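Local coordinates for protein RAI1 (Scheffersomyces stipitis, PDB 5ULJ) that removes the NAD cap from the 5' end of NAD-capped RNAs, using a divalent metal ion, and binds and stimulates the exoribonuclease RAT1, at residues G141-N146 with W346-I351; C238-I243 with H253-K258. All blocks are in the same frame, centred on the assembly; numbering follows the deposited sequence.

Contact 1. Residues G141-N146 with W346-I351; sequences GQLFIN and WLLQEI
L347 packs against I145 where the end of a helix lies on a sheet, within the RAI1 fold, which belongs to the PD-(D/E)XK nuclease clan. The last turn of helix 333-350 packs against the side of strand 142-147 that carries L143 and I145. The two short axes approach to 10.4 Å, and their N-to-C directions differ by 125°. L143 and I145, two residues apart on the strand, both direct CB at the helix. The contact is aliphatic, and no hydrogen bond crosses it.

L347 CD1 meets I145 CD1 methyl to methyl at 4.4 Å, a loose touch. The carbonyl O of L347 stands 4.1 Å from L143 CD1. That oxygen already accepts the helical N-H of I351.

L348 follows on the flank of the helix. Its CG is anti to its own carbonyl carbon (chi1 -71°), and CD2 is the branch that turns in to the strand. L348 CD2 reaches L143 CD1 at 3.6 Å, the closest approach of the two segments. L348 also touches R353, whose NH1 bonds to G141 O, so a polar link lies beside the apolar one.

I351 is the first residue to leave the helical conformation. Its side chain still faces the strand, and it also rests on V136 and L373 of two other strands. V136 lies against I145 as well, so strand 132-139 shares this buried layer. The layer is not part of the nucleotide pocket: the side chain of I145 is about 11 Å from the bound nucleotide.

The two methyls of L143 divide the work: CD1 lies against L348, and L143 CD2 sits 3.9 Å from I351 CG2, the branch anti to the I351 backbone N.

Contact 2. Residues C238-I243 with H253-K258; sequences CVWDYI and HYMELK. With CA (calcium ion), chain E; 0WD ([[(2R,3S,4R,5R)-5-(3-aminocarbonyl-4H-pyridin-1-yl)-3,4-bis(oxidanyl)oxolan-2-yl]methoxy-oxidanyl-phosphoryl] [(2R,3S,4R,5R)-5-(6-aminopurin-9-yl)-4-oxidanyl-3-phosphonooxy-oxolan-2-yl]methyl hydrogen phosphate), chain F.
D241 OD1 accepts the ring ND1-H of H253. H253 ND1 lies 2.8 Å from D241 OD1, on the syn side of the carboxylate and near the histidine ring plane. The carboxylate and ring planes are 52° apart. The Y242 N-H approaches the anti side, so closely that the exact length is doubtful. The histidine ring also turns an edge to the face of Y242, with CE1 3.5 Å from Y242 CZ.

Behind this turn the chains form an antiparallel pair. W240 N bonds H253 O at 2.7 Å, and M255 N bonds C238 O at 2.7 Å. M255 CG stands beside its backbone N (chi1 -69°), and the extended chain (chi2 -176°) brings SD to the W240 ring edge. M255 SD lies 3.4 Å from W240 CE3, a Met-aromatic contact. C238 SG packs on M255 CB. V239 CG2 meets the ring edge of Y254, whose hydroxyl bonds E28.

Farther along, E256 OE2 and L257 O bind calcium, with D237 and two waters. L257 O is 2.6 Å from the ion. The nucleotide phosphate oxygen OP2 is also a ligand, and K258 NZ gives it a weak bond. D237 and E256-L257-K258 match the D...(D/E)XK signature of this nuclease fold, K258 being its lysine.

Strand 254-261 lies between strand 228-239, antiparallel, and strand 290-296, parallel. Strand 54-55 packs on C238 and M255, and helix 266-286 on E256 and K258.

In the fold
The two contacts sit on opposite sides of the chain's centre, with nearest atoms about 18 Å apart, and do not touch. Contact 1 is buried and purely aliphatic, a helix end laid on a strand. Contact 2 is only partly buried. It pairs two neighbouring strands through backbone bonds, with a polar, aromatic turn at its outer end and the metal site at the other. They are linked indirectly through strand 111-114, which pairs with strand 142-147 of contact 1 and with strand 228-239 of contact 2. Contact 1 joins segments about 200 residues apart, contact 2 segments only ten apart. Only contact 2 supplies ligands to the calcium.

Contact 1. Residues G141-N146 with W346-I351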
loop_
_atom_site.group_PDB
_atom_site.type_symbol
_atom_site.label_atom_id
_atom_site.label_comp_id
_atom_site.label_asym_id
_atom_site.label_seq_id
_atom_site.Cartn_x
_atom_site.Cartn_y
_atom_site.Cartn_z
ATOM N N GLY A 141 -15.559 9.875 16.801
ATOM C CA GLY A 141 -16.007 8.504 16.962
ATOM C C GLY A 141 -15.309 7.517 16.044
ATOM O O GLY A 141 -15.795 6.406 15.831
ATOM N N GLN A 142 -14.163 7.918 15.503
ATOM C CA GLN A 142 -13.415 7.070 14.579
ATOM C C GLN A 142 -11.929 7.029 14.925
ATOM O O GLN A 142 -11.402 7.949 15.551
ATOM C CB GLN A 142 -13.599 7.559 13.140
ATOM C CG GLN A 142 -15.030 7.471 12.631
ATOM C CD GLN A 142 -15.237 8.218 11.327
ATOM O OE1 GLN A 142 -14.558 9.207 11.049
ATOM N NE2 GLN A 142 -16.180 7.746 10.521
ATOM N N LEU A 143 -11.259 5.956 14.516
ATOM C CA LEU A 143 -9.819 5.834 14.713
ATOM C C LEU A 143 -9.064 6.171 13.433
ATOM O O LEU A 143 -9.343 5.615 12.371
ATOM C CB LEU A 143 -9.446 4.425 15.180
ATOM C CG LEU A 143 -9.910 3.993 16.571
ATOM C CD1 LEU A 143 -9.194 2.718 17.000
ATOM C CD2 LEU A 143 -9.687 5.105 17.584
ATOM N N PHE A 144 -8.110 7.087 13.543
ATOM C CA PHE A 144 -7.259 7.448 12.418
ATOM C C PHE A 144 -5.863 6.882 12.648
ATOM O O PHE A 144 -5.288 7.053 13.722
ATOM C CB PHE A 144 -7.215 8.967 12.237
ATOM C CG PHE A 144 -8.545 9.572 11.879
ATOM C CD1 PHE A 144 -9.514 9.780 12.850
ATOM C CD2 PHE A 144 -8.829 9.929 10.571
ATOM C CE1 PHE A 144 -10.739 10.332 12.521
ATOM C CE2 PHE A 144 -10.051 10.483 10.236
ATOM C CZ PHE A 144 -11.007 10.684 11.212
ATOM N N ILE A 145 -5.328 6.192 11.646
ATOM C CA ILE A 145 -4.048 5.510 11.798
ATOM C C ILE A 145 -3.045 5.923 10.727
ATOM O O ILE A 145 -3.330 5.862 9.531
ATOM C CB ILE A 145 -4.225 3.979 11.760
ATOM C CG1 ILE A 145 -5.175 3.526 12.872
ATOM C CG2 ILE A 145 -2.880 3.280 11.883
ATOM C CD1 ILE A 145 -5.405 2.029 12.914
ATOM N N ASN A 146 -1.865 6.345 11.169
ATOM C CA ASN A 146 -0.806 6.754 10.259
ATOM C C ASN A 146 0.563 6.392 10.817
ATOM O O ASN A 146 0.724 6.223 12.025
ATOM C CB ASN A 146 -0.883 8.259 9.991
ATOM C CG ASN A 146 0.006 8.695 8.840
ATOM O OD1 ASN A 146 0.268 7.924 7.917
ATOM N ND2 ASN A 146 0.481 9.936 8.894
ATOM N N TRP A 346 -8.308 -5.768 18.833
ATOM C CA TRP A 346 -7.614 -5.315 20.036
ATOM C C TRP A 346 -7.588 -3.792 20.126
ATOM O O TRP A 346 -7.863 -3.220 21.180
ATOM C CB TRP A 346 -6.187 -5.871 20.062
ATOM C CG TRP A 346 -5.463 -5.660 21.359
ATOM C CD1 TRP A 346 -5.870 -6.061 22.599
ATOM C CD2 TRP A 346 -4.194 -5.019 21.544
ATOM N NE1 TRP A 346 -4.940 -5.700 23.543
ATOM C CE2 TRP A 346 -3.901 -5.060 22.921
ATOM C CE3 TRP A 346 -3.281 -4.409 20.677
ATOM C CZ2 TRP A 346 -2.733 -4.516 23.453
ATOM C CZ3 TRP A 346 -2.121 -3.870 21.208
ATOM C CH2 TRP A 346 -1.858 -3.928 22.582
ATOM N N LEU A 347 -7.260 -3.145 19.012
ATOM C CA LEU A 347 -7.182 -1.689 18.960
ATOM C C LEU A 347 -8.531 -1.036 19.239
ATOM O O LEU A 347 -8.610 -0.038 19.956
ATOM C CB LEU A 347 -6.658 -1.235 17.596
ATOM C CG LEU A 347 -5.227 -1.656 17.264
ATOM C CD1 LEU A 347 -4.817 -1.140 15.894
ATOM C CD2 LEU A 347 -4.273 -1.166 18.338
ATOM N N LEU A 348 -9.591 -1.601 18.673
ATOM C CA LEU A 348 -10.930 -1.056 18.860
ATOM C C LEU A 348 -11.439 -1.285 20.280
ATOM O O LEU A 348 -12.315 -0.564 20.757
ATOM C CB LEU A 348 -11.900 -1.664 17.847
ATOM C CG LEU A 348 -11.724 -1.210 16.398
ATOM C CD1 LEU A 348 -12.771 -1.857 15.513
ATOM C CD2 LEU A 348 -11.805 0.303 16.297
ATOM N N GLN A 349 -10.884 -2.288 20.953
ATOM C CA GLN A 349 -11.277 -2.599 22.324
ATOM C C GLN A 349 -10.504 -1.774 23.347
ATOM O O GLN A 349 -11.032 -1.432 24.405
ATOM C CB GLN A 349 -11.071 -4.086 22.617
ATOM C CG GLN A 349 -12.127 -5.002 22.024
ATOM C CD GLN A 349 -11.835 -6.466 22.291
ATOM O OE1 GLN A 349 -10.790 -6.812 22.844
ATOM N NE2 GLN A 349 -12.759 -7.336 21.899
ATOM N N GLU A 350 -9.253 -1.454 23.029
ATOM C CA GLU A 350 -8.353 -0.855 24.007
ATOM C C GLU A 350 -8.227 0.660 23.883
ATOM O O GLU A 350 -7.775 1.326 24.814
ATOM C CB GLU A 350 -6.967 -1.495 23.901
ATOM C CG GLU A 350 -6.954 -2.985 24.203
ATOM C CD GLU A 350 -7.556 -3.311 25.557
ATOM O OE1 GLU A 350 -7.365 -2.519 26.503
ATOM O OE2 GLU A 350 -8.226 -4.359 25.673
ATOM N N ILE A 351 -8.616 1.206 22.737
ATOM C CA ILE A 351 -8.550 2.648 22.541
ATOM C C ILE A 351 -9.934 3.275 22.645
ATOM O O ILE A 351 -10.787 3.045 21.789
ATOM C CB ILE A 351 -7.927 3.004 21.180
ATOM C CG1 ILE A 351 -6.506 2.443 21.092
ATOM C CG2 ILE A 351 -7.919 4.512 20.976
ATOM C CD1 ILE A 351 -5.872 2.595 19.731
#

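Contact 2. Residues C238-I243 with H253-K258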
loop_
_atom_site.group_PDB
_atom_site.type_symbol
_atom_site.label_atom_id
_atom_site.label_comp_id
_atom_site.label_asym_id
_atom_site.label_seq_id
_atom_site.Cartn_x
_atom_site.Cartn_y
_atom_site.Cartn_z
ATOM N N CYS A 238 -2.616 -0.373 -12.313
ATOM C CA CYS A 238 -3.316 -0.252 -13.587
ATOM C C CYS A 238 -4.633 -1.022 -13.621
ATOM O O CYS A 238 -5.018 -1.668 -12.646
ATOM C CB CYS A 238 -2.416 -0.732 -14.729
ATOM S SG CYS A 238 -2.116 -2.514 -14.742
ATOM N N VAL A 239 -5.315 -0.938 -14.758
ATOM C CA VAL A 239 -6.556 -1.665 -14.984
ATOM C C VAL A 239 -6.325 -2.792 -15.987
ATOM O O VAL A 239 -5.639 -2.605 -16.993
ATOM C CB VAL A 239 -7.674 -0.725 -15.493
ATOM C CG1 VAL A 239 -8.855 -1.516 -16.037
ATOM C CG2 VAL A 239 -8.119 0.207 -14.383
ATOM N N TRP A 240 -6.886 -3.964 -15.701
ATOM C CA TRP A 240 -6.751 -5.121 -16.581
ATOM C C TRP A 240 -7.459 -4.909 -17.912
ATOM O O TRP A 240 -6.885 -5.150 -18.974
ATOM C CB TRP A 240 -7.292 -6.377 -15.892
ATOM C CG TRP A 240 -7.509 -7.540 -16.815
ATOM C CD1 TRP A 240 -8.708 -8.062 -17.205
ATOM C CD2 TRP A 240 -6.501 -8.323 -17.469
ATOM N NE1 TRP A 240 -8.509 -9.123 -18.057
ATOM C CE2 TRP A 240 -7.162 -9.302 -18.235
ATOM C CE3 TRP A 240 -5.102 -8.290 -17.479
ATOM C CZ2 TRP A 240 -6.476 -10.241 -19.004
ATOM C CZ3 TRP A 240 -4.422 -9.223 -18.243
ATOM C CH2 TRP A 240 -5.109 -10.184 -18.993
ATOM N N ASP A 241 -8.706 -4.453 -17.855
ATOM C CA ASP A 241 -9.483 -4.244 -19.070
ATOM C C ASP A 241 -10.101 -2.848 -19.143
ATOM O O ASP A 241 -9.682 -2.023 -19.953
ATOM C CB ASP A 241 -10.576 -5.310 -19.192
ATOM C CG ASP A 241 -11.235 -5.628 -17.864
ATOM O OD1 ASP A 241 -11.280 -4.740 -16.987
ATOM O OD2 ASP A 241 -11.715 -6.769 -17.698
ATOM N N TYR A 242 -11.090 -2.585 -18.296
ATOM C CA TYR A 242 -11.852 -1.345 -18.389
ATOM C C TYR A 242 -12.412 -0.890 -17.046
ATOM O O TYR A 242 -12.589 -1.691 -16.129
ATOM C CB TYR A 242 -13.004 -1.515 -19.385
ATOM C CG TYR A 242 -14.013 -2.561 -18.962
ATOM C CD1 TYR A 242 -13.812 -3.905 -19.252
ATOM C CD2 TYR A 242 -15.164 -2.206 -18.270
ATOM C CE1 TYR A 242 -14.727 -4.866 -18.862
ATOM C CE2 TYR A 242 -16.085 -3.160 -17.877
ATOM C CZ TYR A 242 -15.862 -4.487 -18.176
ATOM O OH TYR A 242 -16.775 -5.440 -17.788
ATOM N N ILE A 243 -12.690 0.406 -16.944
ATOM C CA ILE A 243 -13.431 0.951 -15.815
ATOM C C ILE A 243 -14.913 1.023 -16.170
ATOM O O ILE A 243 -15.298 1.759 -17.079
ATOM C CB ILE A 243 -12.933 2.357 -15.421
ATOM C CG1 ILE A 243 -11.460 2.314 -15.008
ATOM C CG2 ILE A 243 -13.796 2.937 -14.305
ATOM C CD1 ILE A 243 -11.238 1.882 -13.574
ATOM N N HIS A 253 -11.369 -4.938 -11.514
ATOM C CA HIS A 253 -10.729 -4.629 -12.787
ATOM C C HIS A 253 -9.313 -4.092 -12.602
ATOM O O HIS A 253 -8.583 -3.900 -13.576
ATOM C CB HIS A 253 -11.574 -3.624 -13.571
ATOM C CG HIS A 253 -12.958 -4.108 -13.871
ATOM N ND1 HIS A 253 -13.270 -4.807 -15.018
ATOM C CD2 HIS A 253 -14.112 -3.999 -13.173
ATOM C CE1 HIS A 253 -14.554 -5.105 -15.013
ATOM N NE2 HIS A 253 -15.091 -4.627 -13.905
ATOM N N TYR A 254 -8.926 -3.855 -11.354
ATOM C CA TYR A 254 -7.600 -3.325 -11.050
ATOM C C TYR A 254 -6.526 -4.407 -11.103
ATOM O O TYR A 254 -6.822 -5.596 -10.991
ATOM C CB TYR A 254 -7.591 -2.665 -9.672
ATOM C CG TYR A 254 -8.322 -1.343 -9.601
ATOM C CD1 TYR A 254 -8.441 -0.527 -10.719
ATOM C CD2 TYR A 254 -8.888 -0.910 -8.411
ATOM C CE1 TYR A 254 -9.109 0.685 -10.650
ATOM C CE2 TYR A 254 -9.554 0.295 -8.331
ATOM C CZ TYR A 254 -9.663 1.088 -9.452
ATOM O OH TYR A 254 -10.330 2.289 -9.368
ATOM N N MET A 255 -5.278 -3.979 -11.269
ATOM C CA MET A 255 -4.140 -4.893 -11.291
ATOM C C MET A 255 -2.992 -4.390 -10.428
ATOM O O MET A 255 -2.927 -3.210 -10.084
ATOM C CB MET A 255 -3.625 -5.095 -12.714
ATOM C CG MET A 255 -4.544 -5.850 -13.637
ATOM S SD MET A 255 -3.730 -6.104 -15.223
ATOM C CE MET A 255 -2.348 -7.123 -14.731
ATOM N N GLU A 256 -2.081 -5.296 -10.100
ATOM C CA GLU A 256 -0.838 -4.930 -9.440
ATOM C C GLU A 256 0.344 -5.379 -10.294
ATOM O O GLU A 256 0.337 -6.482 -10.840
ATOM C CB GLU A 256 -0.758 -5.549 -8.045
ATOM C CG GLU A 256 0.394 -5.030 -7.204
ATOM C CD GLU A 256 0.214 -3.579 -6.795
ATOM O OE1 GLU A 256 -0.934 -3.086 -6.826
ATOM O OE2 GLU A 256 1.222 -2.931 -6.445
ATOM N N LEU A 257 1.351 -4.521 -10.413
ATOM C CA LEU A 257 2.533 -4.837 -11.206
ATOM C C LEU A 257 3.777 -4.906 -10.326
ATOM O O LEU A 257 4.062 -3.983 -9.565
ATOM C CB LEU A 257 2.726 -3.806 -12.318
ATOM C CG LEU A 257 1.581 -3.686 -13.327
ATOM C CD1 LEU A 257 1.929 -2.692 -14.423
ATOM C CD2 LEU A 257 1.241 -5.047 -13.920
ATOM N N LYS A 258 4.512 -6.009 -10.431
ATOM C CA LYS A 258 5.702 -6.217 -9.612
ATOM C C LYS A 258 6.868 -6.740 -10.441
ATOM O O LYS A 258 6.671 -7.324 -11.507
ATOM C CB LYS A 258 5.407 -7.198 -8.475
ATOM C CG LYS A 258 4.259 -6.802 -7.563
ATOM C CD LYS A 258 4.638 -5.644 -6.660
ATOM C CE LYS A 258 3.600 -5.453 -5.568
ATOM N NZ LYS A 258 3.927 -4.308 -4.676
HETATM CA CA CA E . 3.505 -2.021 -7.897
HETATM C C1M 0WD F . 1.916 7.353 0.196
HETATM C C2M 0WD F . 2.620 6.036 0.368
HETATM O O2M 0WD F . 3.928 6.230 0.926
HETATM C C3M 0WD F . 2.712 5.690 -1.085
HETATM O O3M 0WD F . 3.547 6.667 -1.709
HETATM O O4M 0WD F . 0.754 6.915 -0.537
HETATM C C4M 0WD F . 1.260 5.942 -1.507
HETATM C C5M 0WD F . 0.404 4.665 -1.483
HETATM O O5M 0WD F . 0.115 4.227 -0.153
HETATM P PN 0WD F . -0.003 2.643 0.126
HETATM O O1N 0WD F . -0.656 2.298 -1.157
HETATM O O2N 0WD F . -0.694 2.657 1.434
HETATM O O3P 0WD F . 1.519 2.129 0.173
HETATM P PA 0WD F . 2.069 0.676 -0.215
HETATM O O1A 0WD F . 3.292 0.414 0.573
HETATM O O2A 0WD F . 0.954 -0.295 -0.174
HETATM O O5B 0WD F . 2.496 0.899 -1.753
HETATM C C5B 0WD F . 3.879 0.971 -2.107
HETATM C C4B 0WD F . 4.066 1.953 -3.268
HETATM C C3B 0WD F . 5.135 1.488 -4.221
HETATM O O3B 0WD F . 4.717 0.320 -4.953
HETATM P "P2'" 0WD F . 5.263 -1.125 -4.572
HETATM O OP2 0WD F . 5.267 -1.791 -5.894
HETATM O OP1 0WD F . 6.600 -0.861 -4.022
HETATM O OP3 0WD F . 4.263 -1.645 -3.629
HETATM O O4B 0WD F . 4.641 3.204 -2.824
HETATM C C1B 0WD F . 5.274 3.768 -4.018
HETATM C C2B 0WD F . 5.095 2.701 -5.093
HETATM O O2B 0WD F . 3.786 2.818 -5.662
HETATM O O HOH W 1 4.313 0.643 -8.151
HETATM O O HOH W 2 1.833 -0.716 -6.397
#